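Local coordinates for protein mitomycin biosynthesis 6-O-methyltransferase (Streptomyces lavendulae, PDB 3GWZ) that methylates the quinone hydroxyl of demethylated mitomycins A and B with S-adenosyl-L-methionine as methyl donor, acting as a homodimer, at residues A206-G212 and L227-E233; D270-H276 and S301-D307; V98-D102 and N113-L119; P71-T75 and D107-A111. One frame throughout, in Å; residues are numbered along the deposited sequence.

Contact 1: A206-G212 and L227-E233; sequences AVDIGGG and LRGTLLE. With SAH (S-adenosyl-L-homocysteine), chain G.
Gly-210 to Gly-212 and Glu-233 close the cofactor end of the beta-alpha-beta unit formed by strands 205-209 and 228-233, the glycine-rich loop and acidic residue of a class I methyltransferase. The parallel pairing runs from Ala-206 with Gly-229 to Ile-209 with Leu-232. Four backbone bonds zip the strands together, from Ala-206 N to Arg-228 O (2.9 Å) up to Leu-232 N to Asp-208 O (3.0 Å). Val-207 and Thr-230 stand side by side on one face, CG2 of the valine 4.1 Å from CB of the threonine. A water joins Thr-230 OG1 to Ala-206 O.

Beyond the last pair the chain turns through the three glycines, and Glu-233 folds back to meet it. A bend at chi2 (-71°) returns the carboxylate toward the loop, where Gly-212 N donates to Glu-233 OE2 at 2.7 Å, meeting the anti side 21° out of the carboxylate plane. The bound S-adenosyl-L-homocysteine engages both oxygens through its ribose: SAH O2' gives to Glu-233 OE1 and SAH O3' to Glu-233 OE2, each at 2.7 Å. The ligand's amino nitrogen, SAH N, donates to Gly-210 O over 2.7 Å.

Glu-233 OE2 thus accepts from both protein and ribose, so the loop amide helps hold the carboxylate for the sugar diol. Two converging donors would be expected to stabilise its negative charge.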
# COMPACT_ATOMS: atom_id res chain seq x y z
N ALA A 206 30.52 -16.15 -10.47
CA ALA A 206 29.32 -16.98 -10.44
C ALA A 206 28.43 -16.68 -11.65
O ALA A 206 28.38 -15.54 -12.13
CB ALA A 206 28.55 -16.73 -9.16
N VAL A 207 27.74 -17.70 -12.15
CA VAL A 207 26.81 -17.50 -13.24
C VAL A 207 25.45 -18.11 -12.88
O VAL A 207 25.38 -19.28 -12.52
CB VAL A 207 27.31 -18.15 -14.54
CG1 VAL A 207 26.23 -18.10 -15.60
CG2 VAL A 207 28.60 -17.47 -15.03
N ASP A 208 24.39 -17.31 -12.94
CA ASP A 208 23.05 -17.84 -12.68
C ASP A 208 22.32 -18.07 -13.99
O ASP A 208 21.97 -17.12 -14.71
CB ASP A 208 22.22 -16.92 -11.79
CG ASP A 208 20.98 -17.63 -11.22
OD1 ASP A 208 20.78 -18.81 -11.55
OD2 ASP A 208 20.23 -17.01 -10.44
N ILE A 209 22.08 -19.34 -14.28
CA ILE A 209 21.50 -19.75 -15.54
C ILE A 209 19.98 -19.76 -15.45
O ILE A 209 19.41 -20.51 -14.66
CB ILE A 209 21.97 -21.16 -15.90
CG1 ILE A 209 23.51 -21.22 -15.88
CG2 ILE A 209 21.41 -21.58 -17.26
CD1 ILE A 209 24.04 -22.62 -15.68
N GLY A 210 19.31 -18.94 -16.27
CA GLY A 210 17.86 -18.81 -16.18
C GLY A 210 17.47 -18.23 -14.82
O GLY A 210 16.53 -18.71 -14.17
N GLY A 211 18.19 -17.19 -14.42
CA GLY A 211 18.08 -16.64 -13.07
C GLY A 211 16.88 -15.74 -12.77
O GLY A 211 16.85 -15.09 -11.72
N GLY A 212 15.90 -15.70 -13.68
CA GLY A 212 14.69 -14.91 -13.45
C GLY A 212 14.97 -13.43 -13.28
O GLY A 212 15.72 -12.84 -14.06
N LEU A 227 32.66 -11.50 -4.69
CA LEU A 227 32.13 -12.26 -5.83
C LEU A 227 31.64 -11.35 -6.95
O LEU A 227 31.12 -10.26 -6.70
CB LEU A 227 30.98 -13.15 -5.35
CG LEU A 227 30.43 -14.17 -6.34
CD1 LEU A 227 31.48 -15.21 -6.71
CD2 LEU A 227 29.20 -14.84 -5.75
N ARG A 228 31.81 -11.78 -8.20
CA ARG A 228 31.15 -11.11 -9.31
C ARG A 228 30.32 -12.12 -10.08
O ARG A 228 30.60 -13.31 -10.07
CB ARG A 228 32.14 -10.38 -10.21
CG ARG A 228 32.79 -11.23 -11.28
CD ARG A 228 33.54 -10.34 -12.26
NE ARG A 228 34.27 -11.12 -13.26
CZ ARG A 228 35.49 -11.61 -13.07
NH1 ARG A 228 36.12 -11.40 -11.92
NH2 ARG A 228 36.08 -12.31 -14.03
N GLY A 229 29.28 -11.64 -10.76
CA GLY A 229 28.32 -12.56 -11.34
C GLY A 229 27.88 -12.23 -12.74
O GLY A 229 28.13 -11.14 -13.25
N THR A 230 27.23 -13.21 -13.37
CA THR A 230 26.59 -13.00 -14.65
C THR A 230 25.22 -13.63 -14.57
O THR A 230 25.08 -14.77 -14.14
CB THR A 230 27.37 -13.68 -15.79
OG1 THR A 230 28.70 -13.17 -15.84
CG2 THR A 230 26.68 -13.43 -17.13
N LEU A 231 24.20 -12.87 -14.96
CA LEU A 231 22.85 -13.40 -15.00
C LEU A 231 22.43 -13.65 -16.45
O LEU A 231 22.37 -12.71 -17.25
CB LEU A 231 21.87 -12.43 -14.36
CG LEU A 231 20.49 -13.08 -14.35
CD1 LEU A 231 19.93 -13.13 -12.95
CD2 LEU A 231 19.57 -12.39 -15.32
N LEU A 232 22.13 -14.90 -16.77
CA LEU A 232 21.70 -15.30 -18.10
C LEU A 232 20.19 -15.53 -18.10
O LEU A 232 19.69 -16.33 -17.31
CB LEU A 232 22.42 -16.59 -18.51
CG LEU A 232 21.94 -17.40 -19.71
CD1 LEU A 232 21.98 -16.58 -20.97
CD2 LEU A 232 22.80 -18.65 -19.86
N GLU A 233 19.47 -14.84 -18.98
CA GLU A 233 18.01 -14.99 -19.10
C GLU A 233 17.53 -14.66 -20.51
O GLU A 233 18.26 -14.03 -21.29
CB GLU A 233 17.28 -14.07 -18.10
CG GLU A 233 16.79 -14.77 -16.84
CD GLU A 233 15.62 -15.69 -17.10
OE1 GLU A 233 15.08 -15.65 -18.22
OE2 GLU A 233 15.25 -16.46 -16.19
N SAH G . 15.85 -19.07 -11.55
CA SAH G . 14.65 -18.19 -11.36
CB SAH G . 13.53 -18.42 -12.40
CG SAH G . 12.95 -19.84 -12.48
SD SAH G . 11.58 -19.92 -13.63
C SAH G . 14.10 -18.41 -9.98
O SAH G . 13.32 -17.58 -9.49
OXT SAH G . 14.42 -19.40 -9.31
C5' SAH G . 12.42 -20.56 -15.06
C4' SAH G . 13.13 -19.47 -15.90
O4' SAH G . 13.75 -20.00 -17.09
C3' SAH G . 12.26 -18.31 -16.39
O3' SAH G . 12.70 -17.10 -15.75
C2' SAH G . 12.49 -18.21 -17.90
O2' SAH G . 12.66 -16.87 -18.37
C1' SAH G . 13.80 -18.94 -18.07
N9 SAH G . 13.99 -19.57 -19.40
C8 SAH G . 13.12 -20.38 -20.04
N7 SAH G . 13.64 -20.81 -21.22
C5 SAH G . 14.87 -20.26 -21.32
C6 SAH G . 15.97 -20.31 -22.31
N6 SAH G . 15.81 -21.05 -23.43
N1 SAH G . 17.10 -19.60 -22.05
C2 SAH G . 17.23 -18.87 -20.93
N3 SAH G . 16.28 -18.78 -19.99
C4 SAH G . 15.10 -19.45 -20.13
O HOH W 1 30.38 -14.14 -13.91

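Contact 2: D270-H276 and S301-D307; sequences DVYLIKH and SRLLVID. With SAH (S-adenosyl-L-homocysteine), chain G.
With CG anti to its carbonyl carbon, His-276 takes a chi2 of -42° that turns ND1 toward Asp-307, at the cofactor end of strands 271-275 and 302-308. Lys-275 starts extended, CG opposite the backbone N (chi1 175°), then bends at chi3 and chi4 to bring its ammonium group to the ligand carboxylate: Lys-275 NZ donates to SAH OXT at 2.7 Å.

The bond from His-276 ND1 to Asp-307 OD1 measures 2.8 Å. The oxygen lies near the imidazole plane, yet the nitrogen approaches from above the carboxylate plane, the two planes being 68° apart. Asp-307 OD2 accepts from a water that also donates to Ile-274 O, while NE2 of His-276 is hydrogen-bonded to Glu-190. One imidazole is therefore held between two acids. Glu-190 also forms a salt bridge with Lys-275, and the inferred proton acceptor His-279 lies with its ring against that of His-276. SAH N gives a further bond to Lys-275 O at 2.9 Å.

Farther back the pairing is regular and parallel, with Leu-304 N to Tyr-272 O at 2.8 Å. Ile-274 CG2 and Val-305 CG2 meet at 3.7 Å, side by side on the same face as Leu-303, whose CD1 touches Tyr-272 CB at 3.8 Å. Helix 283-296, the connection of this beta-alpha-beta unit, packs on that face through Ile-289 and Ile-293; strand 205-209 flanks 271-275, and antiparallel strand 361-368 borders 302-308.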
# COMPACT_ATOMS: atom_id res chain seq x y z
N ASP A 270 33.63 -19.95 -11.72
CA ASP A 270 33.86 -20.81 -10.56
C ASP A 270 32.61 -21.57 -10.10
O ASP A 270 32.67 -22.74 -9.72
CB ASP A 270 34.40 -19.98 -9.39
CG ASP A 270 35.79 -19.43 -9.65
OD1 ASP A 270 36.56 -20.09 -10.38
OD2 ASP A 270 36.11 -18.33 -9.13
N VAL A 271 31.47 -20.89 -10.12
CA VAL A 271 30.24 -21.56 -9.69
C VAL A 271 29.09 -21.22 -10.63
O VAL A 271 28.89 -20.06 -11.01
CB VAL A 271 29.90 -21.22 -8.22
CG1 VAL A 271 29.72 -19.71 -8.04
CG2 VAL A 271 28.64 -21.97 -7.76
N TYR A 272 28.37 -22.26 -11.04
CA TYR A 272 27.17 -22.08 -11.84
C TYR A 272 25.96 -22.40 -10.98
O TYR A 272 25.99 -23.33 -10.17
CB TYR A 272 27.20 -22.99 -13.07
CG TYR A 272 28.27 -22.57 -14.05
CD1 TYR A 272 27.97 -21.74 -15.12
CD2 TYR A 272 29.59 -22.97 -13.88
CE1 TYR A 272 28.95 -21.33 -16.01
CE2 TYR A 272 30.58 -22.57 -14.77
CZ TYR A 272 30.26 -21.75 -15.82
OH TYR A 272 31.24 -21.35 -16.71
N LEU A 273 24.89 -21.62 -11.13
CA LEU A 273 23.68 -21.85 -10.36
C LEU A 273 22.52 -22.02 -11.32
O LEU A 273 22.45 -21.33 -12.34
CB LEU A 273 23.41 -20.69 -9.40
CG LEU A 273 24.42 -20.44 -8.28
CD1 LEU A 273 25.63 -19.71 -8.81
CD2 LEU A 273 23.79 -19.64 -7.16
N ILE A 274 21.63 -22.95 -11.01
CA ILE A 274 20.45 -23.19 -11.85
C ILE A 274 19.29 -23.60 -10.94
O ILE A 274 19.23 -24.72 -10.44
CB ILE A 274 20.74 -24.21 -12.97
CG1 ILE A 274 19.58 -24.30 -13.96
CG2 ILE A 274 21.09 -25.59 -12.41
CD1 ILE A 274 19.97 -24.96 -15.29
N LYS A 275 18.39 -22.66 -10.68
CA LYS A 275 17.36 -22.84 -9.66
C LYS A 275 15.98 -22.82 -10.30
O LYS A 275 15.65 -21.86 -11.00
CB LYS A 275 17.46 -21.70 -8.62
CG LYS A 275 16.36 -21.72 -7.57
CD LYS A 275 16.70 -20.83 -6.36
CE LYS A 275 16.44 -19.35 -6.62
NZ LYS A 275 14.98 -19.01 -6.72
N HIS A 276 15.21 -23.88 -10.06
CA HIS A 276 13.85 -24.02 -10.57
C HIS A 276 13.81 -23.85 -12.09
O HIS A 276 12.87 -23.26 -12.64
CB HIS A 276 12.90 -23.03 -9.88
CG HIS A 276 12.73 -23.29 -8.42
ND1 HIS A 276 12.58 -24.57 -7.91
CD2 HIS A 276 12.66 -22.45 -7.36
CE1 HIS A 276 12.44 -24.50 -6.60
NE2 HIS A 276 12.49 -23.23 -6.24
N SER A 301 35.45 -26.08 -11.15
CA SER A 301 34.14 -25.42 -11.09
C SER A 301 33.12 -26.27 -10.34
O SER A 301 33.25 -27.49 -10.25
CB SER A 301 33.62 -25.12 -12.49
OG SER A 301 34.36 -24.07 -13.09
N ARG A 302 32.10 -25.61 -9.80
CA ARG A 302 30.99 -26.32 -9.19
C ARG A 302 29.67 -25.87 -9.80
O ARG A 302 29.51 -24.70 -10.17
CB ARG A 302 30.99 -26.12 -7.67
CG ARG A 302 32.14 -26.81 -6.93
CD ARG A 302 32.10 -28.32 -7.18
NE ARG A 302 33.11 -29.04 -6.40
CZ ARG A 302 34.28 -29.44 -6.88
NH1 ARG A 302 34.62 -29.19 -8.14
NH2 ARG A 302 35.13 -30.10 -6.10
N LEU A 303 28.73 -26.80 -9.92
CA LEU A 303 27.38 -26.48 -10.36
C LEU A 303 26.42 -26.76 -9.22
O LEU A 303 26.49 -27.83 -8.60
CB LEU A 303 26.99 -27.33 -11.57
CG LEU A 303 25.50 -27.35 -11.95
CD1 LEU A 303 25.02 -25.96 -12.33
CD2 LEU A 303 25.26 -28.32 -13.11
N LEU A 304 25.56 -25.79 -8.92
CA LEU A 304 24.51 -25.98 -7.92
C LEU A 304 23.15 -26.09 -8.61
O LEU A 304 22.60 -25.09 -9.06
CB LEU A 304 24.47 -24.83 -6.92
CG LEU A 304 25.79 -24.45 -6.23
CD1 LEU A 304 25.53 -23.37 -5.19
CD2 LEU A 304 26.44 -25.68 -5.60
N VAL A 305 22.62 -27.30 -8.68
CA VAL A 305 21.26 -27.47 -9.12
C VAL A 305 20.37 -27.25 -7.90
O VAL A 305 20.46 -27.98 -6.92
CB VAL A 305 21.02 -28.86 -9.74
CG1 VAL A 305 19.52 -29.09 -9.94
CG2 VAL A 305 21.75 -28.97 -11.06
N ILE A 306 19.55 -26.21 -7.95
CA ILE A 306 18.72 -25.86 -6.80
C ILE A 306 17.26 -26.08 -7.18
O ILE A 306 16.70 -25.34 -7.98
CB ILE A 306 18.98 -24.40 -6.37
CG1 ILE A 306 20.47 -24.22 -6.08
CG2 ILE A 306 18.13 -24.03 -5.16
CD1 ILE A 306 20.91 -22.77 -5.92
N ASP A 307 16.66 -27.12 -6.64
CA ASP A 307 15.30 -27.44 -7.07
C ASP A 307 14.53 -28.24 -6.02
O ASP A 307 15.07 -28.58 -4.96
CB ASP A 307 15.31 -28.17 -8.43
CG ASP A 307 14.36 -27.53 -9.44
OD1 ASP A 307 13.26 -27.09 -9.02
OD2 ASP A 307 14.69 -27.47 -10.65
N SAH G . 15.85 -19.07 -11.55
CA SAH G . 14.65 -18.19 -11.36
CB SAH G . 13.53 -18.42 -12.40
CG SAH G . 12.95 -19.84 -12.48
SD SAH G . 11.58 -19.92 -13.63
C SAH G . 14.10 -18.41 -9.98
O SAH G . 13.32 -17.58 -9.49
OXT SAH G . 14.42 -19.40 -9.31
C5' SAH G . 12.42 -20.56 -15.06
C4' SAH G . 13.13 -19.47 -15.90
O4' SAH G . 13.75 -20.00 -17.09
C3' SAH G . 12.26 -18.31 -16.39
O3' SAH G . 12.70 -17.10 -15.75
C2' SAH G . 12.49 -18.21 -17.90
O2' SAH G . 12.66 -16.87 -18.37
C1' SAH G . 13.80 -18.94 -18.07
N9 SAH G . 13.99 -19.57 -19.40
C8 SAH G . 13.12 -20.38 -20.04
N7 SAH G . 13.64 -20.81 -21.22
C5 SAH G . 14.87 -20.26 -21.32
C6 SAH G . 15.97 -20.31 -22.31
N6 SAH G . 15.81 -21.05 -23.43
N1 SAH G . 17.10 -19.60 -22.05
C2 SAH G . 17.23 -18.87 -20.93
N3 SAH G . 16.28 -18.78 -19.99
C4 SAH G . 15.10 -19.45 -20.13
O HOH W 2 16.96 -26.18 -11.60

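Contact 3: V98-D102 and N113-L119; sequences VGVFD and NALSAVL
Asn-113 and Ser-116 meet the turn 98-102 at the tight heart of this contact in the dimerisation domain, where one amide serves four partners on two chain segments. Asn-113 ND2 donates to Gly-99 O at 2.8 Å and to Asp-102 OD1 at 3.2 Å, reaching the latter from above the carboxylate plane, with amide and carboxylate 83° apart. Asn-113 OD1 accepts twice, from Phe-101 N at 3.0 Å and, much straighter, from Ser-116 N at 2.9 Å. The second bond is half of a capping box, whose return bond runs from Asn-113 N to Ser-116 OG, itself also hydrogen-bonded to Gln-112 OE1. With CG set between the backbone N and the carbonyl carbon (chi1 66°), the amide can cap the short helix 114-117 and still brace the turn opposite.

Ser-116 CB sits over one face of the Phe-101 ring, 3.7 Å from its centroid, a CH-pi contact. Packing slackens toward the helix end, where Val-100 CG1 and Leu-119 CD1 are 4.4 Å apart. Asp-102 lies at the partly exposed margin.

Gly-99, at positive phi, is the C-prime residue of a Schellman motif that closes helix 85-97, so the contact joins one helix end to another's start. Phe-101 packs back on Leu-92 and Leu-95, helix 32-61 meets Val-100 and Leu-119 through Ile-55, and the second subunit packs its Thr-41 and Val-42 against Leu-115 and Leu-119.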
# COMPACT_ATOMS: atom_id res chain seq x y z
N VAL A 98 -16.38 -19.30 4.09
CA VAL A 98 -15.26 -20.24 4.09
C VAL A 98 -14.00 -19.61 4.67
O VAL A 98 -12.89 -20.13 4.49
CB VAL A 98 -15.00 -20.86 2.70
CG1 VAL A 98 -16.21 -21.66 2.24
CG2 VAL A 98 -14.64 -19.78 1.69
N GLY A 99 -14.16 -18.48 5.37
CA GLY A 99 -13.06 -17.93 6.15
C GLY A 99 -12.30 -16.76 5.54
O GLY A 99 -11.39 -16.21 6.16
N VAL A 100 -12.65 -16.37 4.31
CA VAL A 100 -11.94 -15.30 3.63
C VAL A 100 -12.77 -14.02 3.67
O VAL A 100 -13.88 -13.98 3.13
CB VAL A 100 -11.64 -15.67 2.16
CG1 VAL A 100 -10.92 -14.53 1.45
CG2 VAL A 100 -10.82 -16.94 2.12
N PHE A 101 -12.22 -12.98 4.30
CA PHE A 101 -12.98 -11.79 4.72
C PHE A 101 -13.92 -12.16 5.86
O PHE A 101 -14.29 -13.32 6.00
CB PHE A 101 -13.82 -11.17 3.58
CG PHE A 101 -13.03 -10.78 2.36
CD1 PHE A 101 -13.21 -11.46 1.16
CD2 PHE A 101 -12.14 -9.72 2.40
CE1 PHE A 101 -12.51 -11.10 0.03
CE2 PHE A 101 -11.44 -9.35 1.27
CZ PHE A 101 -11.61 -10.05 0.08
N ASP A 102 -14.29 -11.18 6.68
CA ASP A 102 -15.32 -11.35 7.70
C ASP A 102 -16.61 -10.67 7.24
O ASP A 102 -16.59 -9.55 6.73
CB ASP A 102 -14.89 -10.72 9.04
CG ASP A 102 -13.94 -11.61 9.84
OD1 ASP A 102 -13.87 -12.83 9.59
OD2 ASP A 102 -13.26 -11.07 10.74
N ASN A 113 -9.84 -9.86 7.08
CA ASN A 113 -9.39 -10.75 8.16
C ASN A 113 -8.02 -11.35 7.84
O ASN A 113 -7.40 -10.97 6.85
CB ASN A 113 -10.42 -11.83 8.50
CG ASN A 113 -10.64 -12.84 7.37
OD1 ASN A 113 -9.98 -12.80 6.32
ND2 ASN A 113 -11.57 -13.76 7.60
N ALA A 114 -7.57 -12.26 8.69
CA ALA A 114 -6.24 -12.86 8.56
C ALA A 114 -6.03 -13.51 7.20
O ALA A 114 -4.97 -13.38 6.59
CB ALA A 114 -6.01 -13.89 9.67
N LEU A 115 -7.04 -14.21 6.72
CA LEU A 115 -6.93 -14.88 5.43
C LEU A 115 -6.99 -13.90 4.27
O LEU A 115 -6.18 -13.99 3.35
CB LEU A 115 -7.99 -15.97 5.26
CG LEU A 115 -7.87 -17.16 6.21
CD1 LEU A 115 -8.75 -18.30 5.72
CD2 LEU A 115 -6.42 -17.63 6.35
N SER A 116 -7.92 -12.96 4.30
CA SER A 116 -8.01 -12.01 3.20
C SER A 116 -6.79 -11.09 3.17
O SER A 116 -6.39 -10.62 2.11
CB SER A 116 -9.32 -11.22 3.23
OG SER A 116 -9.32 -10.23 4.24
N ALA A 117 -6.18 -10.86 4.33
CA ALA A 117 -5.01 -9.99 4.40
C ALA A 117 -3.79 -10.53 3.62
O ALA A 117 -3.00 -9.76 3.10
CB ALA A 117 -4.64 -9.71 5.86
N VAL A 118 -3.64 -11.85 3.54
CA VAL A 118 -2.50 -12.41 2.83
C VAL A 118 -2.66 -12.26 1.31
O VAL A 118 -1.75 -12.56 0.55
CB VAL A 118 -2.23 -13.89 3.20
CG1 VAL A 118 -2.09 -14.05 4.70
CG2 VAL A 118 -3.34 -14.77 2.69
N LEU A 119 -3.82 -11.78 0.88
CA LEU A 119 -4.09 -11.57 -0.53
C LEU A 119 -3.76 -10.15 -0.99
O LEU A 119 -3.88 -9.82 -2.17
CB LEU A 119 -5.54 -11.89 -0.86
CG LEU A 119 -5.91 -13.36 -0.74
CD1 LEU A 119 -7.42 -13.57 -1.01
CD2 LEU A 119 -5.08 -14.19 -1.69

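Contact 4: P71-T75 and D107-A111; sequences PRTAT and DDLFA
Backbone hydrogen bonds come first between Arg-72 and Phe-110, a hydrogen-bonded antiparallel pair: Arg-72 N to Phe-110 O spans 3.0 Å and Phe-110 N to Arg-72 O 2.9 Å. They set 72-73 as an outermost strand of the dimerisation domain's small three-stranded antiparallel sheet, beside 109-111 and then 102-103. One step on, Thr-73 and Leu-109 form a non-hydrogen-bonded pair, and Ala-74 N then donates to Asp-108 O at 3.2 Å as the chain enters helix 74-81. The same carbonyl receives a CA-H...O contact, Thr-73 CA lying 3.1 Å from Asp-108 O.

Apolar contacts flank this ladder. Leu-109 CD2 rests 3.7 Å from Thr-73 CG2, the two side chains slanting across each other. Pro-71 CB meets Ala-111 CB at 4.2 Å, while Ala-74 CB touches Phe-110 CE2 at 4.1 Å.

Among polar side chains, Thr-73 holds OG1 between its backbone N and carbonyl carbon (chi1 68°), from where it caps the helix by accepting from Ala-76 N. Asp-108 extends CG opposite its backbone N (chi1 -164°), bringing the carboxylate beside Ala-74 CB; its OD2 forms a salt bridge with Arg-89 of helix 85-97. Arg-72 NH1 forms a salt bridge with Glu-243 of the third subunit.

Main-chain bonds thus tie strand 109-111 and the turn before it to strand 72-73 and the start of helix 74-81, where the Asp-108 carboxylate would probably interact favourably with the helix dipole while Arg-89 balances its charge.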
# COMPACT_ATOMS: atom_id res chain seq x y z
N PRO A 71 -14.07 -1.52 7.58
CA PRO A 71 -15.08 -2.29 6.83
C PRO A 71 -15.75 -1.43 5.77
O PRO A 71 -15.80 -0.20 5.92
CB PRO A 71 -16.10 -2.69 7.91
CG PRO A 71 -15.55 -2.22 9.23
CD PRO A 71 -14.55 -1.14 8.92
N ARG A 72 -16.24 -2.06 4.71
CA ARG A 72 -16.97 -1.36 3.65
C ARG A 72 -18.17 -2.21 3.25
O ARG A 72 -18.16 -3.43 3.41
CB ARG A 72 -16.09 -1.13 2.43
CG ARG A 72 -14.78 -0.40 2.73
CD ARG A 72 -14.95 1.11 2.80
NE ARG A 72 -13.75 1.73 3.36
CZ ARG A 72 -13.64 3.01 3.70
NH1 ARG A 72 -14.66 3.83 3.53
NH2 ARG A 72 -12.50 3.45 4.21
N THR A 73 -19.20 -1.56 2.73
CA THR A 73 -20.39 -2.27 2.30
C THR A 73 -20.17 -2.93 0.94
O THR A 73 -19.34 -2.49 0.14
CB THR A 73 -21.60 -1.32 2.20
OG1 THR A 73 -21.39 -0.40 1.12
CG2 THR A 73 -21.81 -0.55 3.51
N ALA A 74 -20.93 -3.99 0.69
CA ALA A 74 -20.93 -4.62 -0.63
C ALA A 74 -21.27 -3.57 -1.69
O ALA A 74 -20.70 -3.57 -2.78
CB ALA A 74 -21.93 -5.77 -0.67
N THR A 75 -22.21 -2.68 -1.38
CA THR A 75 -22.56 -1.59 -2.28
C THR A 75 -21.33 -0.77 -2.67
O THR A 75 -21.05 -0.57 -3.85
CB THR A 75 -23.60 -0.63 -1.66
OG1 THR A 75 -24.79 -1.36 -1.33
CG2 THR A 75 -23.96 0.49 -2.64
N ASP A 107 -25.45 -3.96 8.55
CA ASP A 107 -25.21 -2.79 7.72
C ASP A 107 -24.53 -3.12 6.38
O ASP A 107 -23.95 -2.25 5.73
CB ASP A 107 -24.41 -1.74 8.52
CG ASP A 107 -25.21 -1.19 9.70
OD1 ASP A 107 -26.22 -0.50 9.45
OD2 ASP A 107 -24.85 -1.47 10.85
N ASP A 108 -24.62 -4.38 5.98
CA ASP A 108 -24.06 -4.83 4.70
C ASP A 108 -22.54 -4.71 4.68
O ASP A 108 -21.92 -4.60 3.62
CB ASP A 108 -24.67 -4.05 3.53
CG ASP A 108 -24.41 -4.73 2.18
OD1 ASP A 108 -24.34 -5.97 2.16
OD2 ASP A 108 -24.29 -4.02 1.16
N LEU A 109 -21.93 -4.75 5.86
CA LEU A 109 -20.49 -4.54 5.99
C LEU A 109 -19.65 -5.80 5.89
O LEU A 109 -20.03 -6.87 6.37
CB LEU A 109 -20.19 -3.86 7.33
CG LEU A 109 -20.65 -2.41 7.43
CD1 LEU A 109 -20.48 -1.92 8.85
CD2 LEU A 109 -19.87 -1.55 6.45
N PHE A 110 -18.49 -5.67 5.26
CA PHE A 110 -17.49 -6.72 5.23
C PHE A 110 -16.15 -6.14 5.65
O PHE A 110 -15.91 -4.95 5.48
CB PHE A 110 -17.41 -7.33 3.83
CG PHE A 110 -18.64 -8.08 3.44
CD1 PHE A 110 -18.71 -9.45 3.66
CD2 PHE A 110 -19.73 -7.43 2.90
CE1 PHE A 110 -19.86 -10.16 3.31
CE2 PHE A 110 -20.86 -8.12 2.55
CZ PHE A 110 -20.93 -9.49 2.76
N ALA A 111 -15.28 -6.98 6.20
CA ALA A 111 -13.99 -6.52 6.72
C ALA A 111 -12.84 -7.44 6.34
O ALA A 111 -13.04 -8.62 6.05
CB ALA A 111 -14.04 -6.39 8.24

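Overall arrangement
The four contacts fall into two distant groups. Along the chain, contacts 4 and 3 come first, in the dimerisation domain, with their segments alternating; contacts 1 and 2 follow in series within the methyltransferase domain. Contacts 3 and 4 have centres about 14 Å apart and meet where strand 102-103 pairs with strand 109-111 in the small antiparallel sheet. Contacts 1 and 2, centres about 10 Å apart, share the large mixed sheet through neighbouring strands 205-209 and 271-275, and both touch the bound S-adenosyl-L-homocysteine. Between the groups, centres lie about 38 to 50 Å apart, on opposite sides of the chain's centre, so the cofactor site lies well away from these dimerisation-domain contacts.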